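Local coordinates for protein lactaldehyde dehydrogenase (Methanocaldococcus jannaschii, PDB 3PQA) that oxidises lactaldehyde to lactate with NAD, preferring it to NADP, as a step in coenzyme F420 biosynthesis, at residues W8-Y20 with I25-K37. Sequence-based numbering, arbitrary orientation. Where two conformers were deposited one is given.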
loop_
_atom_site.group_PDB
_atom_site.type_symbol
_atom_site.label_atom_id
_atom_site.label_comp_id
_atom_site.label_asym_id
_atom_site.label_seq_id
_atom_site.Cartn_x
_atom_site.Cartn_y
_atom_site.Cartn_z
ATOM N N TRP B 8 -5.462 29.952 -36.633
ATOM C CA TRP B 8 -5.733 30.749 -35.394
ATOM C C TRP B 8 -4.465 31.025 -34.590
ATOM O O TRP B 8 -4.422 31.966 -33.793
ATOM C CB TRP B 8 -6.758 30.038 -34.506
ATOM C CG TRP B 8 -6.304 28.675 -34.048
ATOM C CD1 TRP B 8 -5.633 28.376 -32.890
ATOM C CD2 TRP B 8 -6.485 27.429 -34.745
ATOM N NE1 TRP B 8 -5.378 27.018 -32.827
ATOM C CE2 TRP B 8 -5.892 26.413 -33.949
ATOM C CE3 TRP B 8 -7.090 27.071 -35.968
ATOM C CZ2 TRP B 8 -5.892 25.053 -34.332
ATOM C CZ3 TRP B 8 -7.088 25.712 -36.353
ATOM C CH2 TRP B 8 -6.495 24.722 -35.527
ATOM N N ILE B 9 -3.444 30.196 -34.797
ATOM C CA ILE B 9 -2.172 30.326 -34.082
ATOM C C ILE B 9 -1.517 31.697 -34.328
ATOM O O ILE B 9 -0.826 32.224 -33.456
ATOM C CB ILE B 9 -1.198 29.154 -34.415
ATOM C CG1 ILE B 9 -1.862 27.812 -34.067
ATOM C CG2 ILE B 9 0.113 29.301 -33.632
ATOM C CD1 ILE B 9 -1.073 26.550 -34.481
ATOM N N ASN B 10 -1.771 32.282 -35.495
ATOM C CA ASN B 10 -1.201 33.580 -35.842
ATOM C C ASN B 10 -1.984 34.793 -35.329
ATOM O O ASN B 10 -1.518 35.933 -35.462
ATOM C CB ASN B 10 -1.010 33.686 -37.359
ATOM C CG ASN B 10 0.200 32.909 -37.853
ATOM O OD1 ASN B 10 0.105 32.141 -38.812
ATOM N ND2 ASN B 10 1.348 33.109 -37.202
ATOM N N ARG B 11 -3.163 34.552 -34.756
ATOM C CA ARG B 11 -4.047 35.643 -34.342
ATOM C C ARG B 11 -3.496 36.432 -33.162
ATOM O O ARG B 11 -2.911 35.870 -32.229
ATOM C CB ARG B 11 -5.464 35.145 -34.028
ATOM C CG ARG B 11 -6.295 34.782 -35.264
ATOM C CD ARG B 11 -7.792 35.014 -35.038
ATOM N NE ARG B 11 -8.282 34.424 -33.785
ATOM C CZ ARG B 11 -8.998 33.306 -33.703
ATOM N NH1 ARG B 11 -9.322 32.633 -34.802
ATOM N NH2 ARG B 11 -9.398 32.858 -32.520
ATOM N N GLU B 12 -3.685 37.745 -33.221
ATOM C CA GLU B 12 -3.316 38.624 -32.126
ATOM C C GLU B 12 -4.603 39.278 -31.612
ATOM O O GLU B 12 -4.931 40.409 -31.984
ATOM C CB GLU B 12 -2.259 39.643 -32.591
ATOM C CG GLU B 12 -0.907 38.999 -32.959
ATOM C CD GLU B 12 0.162 40.000 -33.404
ATOM O OE1 GLU B 12 -0.181 41.071 -33.950
ATOM O OE2 GLU B 12 1.368 39.697 -33.228
ATOM N N ASP B 13 -5.334 38.530 -30.778
ATOM C CA ASP B 13 -6.667 38.917 -30.292
ATOM C C ASP B 13 -6.680 39.583 -28.926
ATOM O O ASP B 13 -7.451 40.502 -28.694
ATOM C CB ASP B 13 -7.588 37.699 -30.165
ATOM C CG ASP B 13 -7.816 36.979 -31.468
ATOM O OD1 ASP B 13 -7.968 37.635 -32.529
ATOM O OD2 ASP B 13 -7.880 35.736 -31.415
ATOM N N MET B 14 -5.858 39.086 -28.007
ATOM C CA MET B 14 -6.007 39.418 -26.597
ATOM C C MET B 14 -4.695 39.951 -26.041
ATOM O O MET B 14 -3.643 39.331 -26.221
ATOM C CB MET B 14 -6.454 38.164 -25.833
ATOM C CG MET B 14 -7.028 38.379 -24.428
ATOM S SD MET B 14 -7.462 36.786 -23.616
ATOM C CE MET B 14 -5.844 36.033 -23.523
ATOM N N ASP B 15 -4.762 41.098 -25.363
ATOM C CA ASP B 15 -3.589 41.718 -24.754
ATOM C C ASP B 15 -3.062 40.874 -23.603
ATOM O O ASP B 15 -3.840 40.328 -22.820
ATOM C CB ASP B 15 -3.921 43.110 -24.210
ATOM C CG ASP B 15 -4.014 44.165 -25.296
ATOM O OD1 ASP B 15 -3.821 43.827 -26.481
ATOM O OD2 ASP B 15 -4.277 45.337 -24.947
ATOM N N VAL B 16 -1.742 40.779 -23.512
ATOM C CA VAL B 16 -1.077 40.158 -22.365
ATOM C C VAL B 16 -0.221 41.242 -21.724
ATOM O O VAL B 16 0.632 41.845 -22.391
ATOM C CB VAL B 16 -0.196 38.950 -22.771
ATOM C CG1 VAL B 16 0.542 38.387 -21.551
ATOM C CG2 VAL B 16 -1.033 37.860 -23.465
ATOM N N ILE B 17 -0.450 41.477 -20.435
ATOM C CA ILE B 17 0.102 42.641 -19.738
ATOM C C ILE B 17 1.262 42.285 -18.809
ATOM O O ILE B 17 1.246 41.240 -18.146
ATOM C CB ILE B 17 -1.011 43.375 -18.923
ATOM C CG1 ILE B 17 -2.233 43.688 -19.803
ATOM C CG2 ILE B 17 -0.488 44.657 -18.272
ATOM C CD1 ILE B 17 -1.965 44.624 -20.971
ATOM N N ASN B 18 2.276 43.144 -18.772
ATOM C CA ASN B 18 3.307 43.072 -17.729
ATOM C C ASN B 18 2.744 43.786 -16.499
ATOM O O ASN B 18 2.470 44.984 -16.573
ATOM C CB ASN B 18 4.588 43.750 -18.242
ATOM C CG ASN B 18 5.706 43.828 -17.197
ATOM O OD1 ASN B 18 5.466 43.941 -15.994
ATOM N ND2 ASN B 18 6.944 43.816 -17.679
ATOM N N PRO B 19 2.543 43.067 -15.370
ATOM C CA PRO B 19 1.834 43.733 -14.266
ATOM C C PRO B 19 2.637 44.819 -13.544
ATOM O O PRO B 19 2.051 45.591 -12.777
ATOM C CB PRO B 19 1.490 42.587 -13.303
ATOM C CG PRO B 19 2.469 41.517 -13.620
ATOM C CD PRO B 19 2.812 41.642 -15.078
ATOM N N TYR B 20 3.950 44.868 -13.781
ATOM C CA TYR B 20 4.805 45.874 -13.154
ATOM C C TYR B 20 4.815 47.179 -13.952
ATOM O O TYR B 20 4.673 48.257 -13.381
ATOM C CB TYR B 20 6.235 45.368 -12.948
ATOM C CG TYR B 20 7.098 46.363 -12.195
ATOM C CD1 TYR B 20 6.973 46.512 -10.811
ATOM C CD2 TYR B 20 8.019 47.173 -12.866
ATOM C CE1 TYR B 20 7.754 47.429 -10.107
ATOM C CE2 TYR B 20 8.803 48.105 -12.169
ATOM C CZ TYR B 20 8.666 48.217 -10.788
ATOM O OH TYR B 20 9.424 49.119 -10.066
ATOM N N ILE B 25 2.806 43.205 -23.388
ATOM C CA ILE B 25 3.961 42.394 -23.780
ATOM C C ILE B 25 3.729 41.877 -25.196
ATOM O O ILE B 25 4.595 42.003 -26.065
ATOM C CB ILE B 25 4.171 41.173 -22.837
ATOM C CG1 ILE B 25 4.314 41.608 -21.377
ATOM C CG2 ILE B 25 5.393 40.357 -23.269
ATOM C CD1 ILE B 25 4.161 40.465 -20.383
ATOM N N LYS B 26 2.550 41.298 -25.414
ATOM C CA LYS B 26 2.132 40.852 -26.739
ATOM C C LYS B 26 0.646 40.551 -26.778
ATOM O O LYS B 26 -0.062 40.705 -25.784
ATOM C CB LYS B 26 2.924 39.627 -27.188
ATOM C CG LYS B 26 2.775 38.410 -26.281
ATOM C CD LYS B 26 3.287 37.172 -26.974
ATOM C CE LYS B 26 4.771 37.263 -27.301
ATOM N NZ LYS B 26 5.128 36.185 -28.263
ATOM N N LYS B 27 0.188 40.135 -27.952
ATOM C CA LYS B 27 -1.194 39.772 -28.165
ATOM C C LYS B 27 -1.246 38.316 -28.605
ATOM O O LYS B 27 -0.428 37.866 -29.413
ATOM C CB LYS B 27 -1.846 40.708 -29.191
ATOM C CG LYS B 27 -2.151 42.118 -28.648
ATOM C CD LYS B 27 -2.769 43.039 -29.709
ATOM C CE LYS B 27 -4.191 42.611 -30.111
ATOM N NZ LYS B 27 -5.244 43.054 -29.142
ATOM N N ILE B 28 -2.178 37.565 -28.034
ATOM C CA ILE B 28 -2.275 36.137 -28.296
ATOM C C ILE B 28 -3.678 35.774 -28.791
ATOM O O ILE B 28 -4.599 36.602 -28.715
ATOM C CB ILE B 28 -1.893 35.317 -27.031
ATOM C CG1 ILE B 28 -2.928 35.513 -25.918
ATOM C CG2 ILE B 28 -0.486 35.685 -26.565
ATOM C CD1 ILE B 28 -2.754 34.565 -24.748
ATOM N N PRO B 29 -3.852 34.542 -29.313
ATOM C CA PRO B 29 -5.184 34.173 -29.793
ATOM C C PRO B 29 -6.225 34.035 -28.675
ATOM O O PRO B 29 -5.912 33.592 -27.562
ATOM C CB PRO B 29 -4.949 32.820 -30.483
ATOM C CG PRO B 29 -3.456 32.748 -30.716
ATOM C CD PRO B 29 -2.864 33.472 -29.559
ATOM N N ALA B 30 -7.454 34.440 -28.977
ATOM C CA ALA B 30 -8.582 34.150 -28.103
ATOM C C ALA B 30 -9.599 33.348 -28.889
ATOM O O ALA B 30 -10.244 33.852 -29.812
ATOM C CB ALA B 30 -9.195 35.413 -27.534
ATOM N N LEU B 31 -9.731 32.083 -28.519
ATOM C CA LEU B 31 -10.615 31.158 -29.197
ATOM C C LEU B 31 -12.074 31.470 -28.902
ATOM O O LEU B 31 -12.430 31.843 -27.787
ATOM C CB LEU B 31 -10.290 29.723 -28.769
ATOM C CG LEU B 31 -9.113 29.009 -29.433
ATOM C CD1 LEU B 31 -7.800 29.765 -29.272
ATOM C CD2 LEU B 31 -8.994 27.619 -28.836
ATOM N N SER B 32 -12.913 31.342 -29.923
ATOM C CA SER B 32 -14.352 31.410 -29.744
ATOM C C SER B 32 -14.852 30.113 -29.116
ATOM O O SER B 32 -14.131 29.102 -29.105
ATOM C CB SER B 32 -15.023 31.589 -31.101
ATOM O OG SER B 32 -14.811 30.434 -31.892
ATOM N N ARG B 33 -16.084 30.130 -28.603
ATOM C CA ARG B 33 -16.709 28.915 -28.076
ATOM C C ARG B 33 -16.727 27.823 -29.144
ATOM O O ARG B 33 -16.500 26.647 -28.842
ATOM C CB ARG B 33 -18.134 29.183 -27.569
ATOM C CG ARG B 33 -18.809 27.931 -26.985
ATOM C CD ARG B 33 -20.152 28.217 -26.301
ATOM N NE ARG B 33 -20.053 29.220 -25.241
ATOM C CZ ARG B 33 -19.769 28.973 -23.964
ATOM N NH1 ARG B 33 -19.535 27.732 -23.529
ATOM N NH2 ARG B 33 -19.717 29.985 -23.112
ATOM N N GLU B 34 -16.968 28.221 -30.391
ATOM C CA GLU B 34 -17.028 27.270 -31.496
ATOM C C GLU B 34 -15.653 26.679 -31.802
ATOM O O GLU B 34 -15.550 25.507 -32.164
ATOM C CB GLU B 34 -17.648 27.905 -32.749
ATOM C CG GLU B 34 -18.166 26.889 -33.762
ATOM C CD GLU B 34 -19.083 25.856 -33.129
ATOM O OE1 GLU B 34 -20.007 26.254 -32.387
ATOM O OE2 GLU B 34 -18.879 24.648 -33.370
ATOM N N GLU B 35 -14.598 27.474 -31.633
ATOM C CA GLU B 35 -13.238 26.976 -31.828
ATOM C C GLU B 35 -12.854 26.045 -30.678
ATOM O O GLU B 35 -12.183 25.026 -30.902
ATOM C CB GLU B 35 -12.237 28.119 -31.972
ATOM C CG GLU B 35 -12.351 28.836 -33.325
ATOM C CD GLU B 35 -11.503 30.088 -33.425
ATOM O OE1 GLU B 35 -11.391 30.831 -32.427
ATOM O OE2 GLU B 35 -10.959 30.337 -34.526
ATOM N N ALA B 36 -13.303 26.387 -29.465
ATOM C CA ALA B 36 -13.145 25.511 -28.293
ATOM C C ALA B 36 -13.844 24.163 -28.513
ATOM O O ALA B 36 -13.252 23.112 -28.270
ATOM C CB ALA B 36 -13.656 26.199 -27.016
ATOM N N LYS B 37 -15.091 24.202 -29.004
ATOM C CA LYS B 37 -15.841 22.989 -29.362
ATOM C C LYS B 37 -15.078 22.119 -30.353
ATOM O O LYS B 37 -15.008 20.913 -30.176
ATOM C CB LYS B 37 -17.237 23.321 -29.915
ATOM C CG LYS B 37 -18.202 23.819 -28.851
ATOM C CD LYS B 37 -19.593 24.103 -29.392
ATOM C CE LYS B 37 -20.461 24.705 -28.283
ATOM N NZ LYS B 37 -21.612 25.501 -28.822
#
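Arg11 meets Glu35 end-on, guanidinium and carboxylate nearly coplanar (12° apart): NH1 lies 2.8 Å from Glu35 OE2 and NH2 2.8 Å from Glu35 OE1, each oxygen offering its syn lone pair. The remaining nitrogen, NE, donates almost straight to Asp13 OD2, in the guanidinium plane, so the flat, five-hydrogen arginine head joins two carboxylates and cannot readily turn. Asp13 OD2 spends its anti lone pair on Ala30 N (2.8 Å). Glu35 OE1 also accepts from Ser32 N, while Glu35 N donates to Ser32 OG: a capping box at the start of helix 33-44. A leucine in place of Arg11 would probably leave Glu35 without its counter-charge and Asp13 OD2 held by Ala30 N alone among the bonds described.

Strands 14-17 and 24-28 form an antiparallel beta hairpin near the N-terminus of this aldehyde dehydrogenase chain, and a classic bulge opens it, where Asp13 N and Met14 N both donate to Ile28 O. On one face Lys27 needs its length and flexibility. Its CB touches Glu12 CB at 3.6 Å, CG and CD run beside Asp15 OD1, and bends at chi3 (69°) and chi4 (80°) fold CE against Glu12 O, bringing NZ into a salt bridge with Asp15 OD1 (3.1 Å), met from above the carboxylate plane, with a weak bond to Asp13 O. On the other face the apolar side chains of Met14, Val16 and Ile28 meet: Met14 CE reaches Ile28 CD1 (3.6 Å), and branched Val16 sets CG2 against Ile28 CG2 (3.8 Å). Val16 also touches Leu171 and Ile28 touches Ile174, both of helix 171-186.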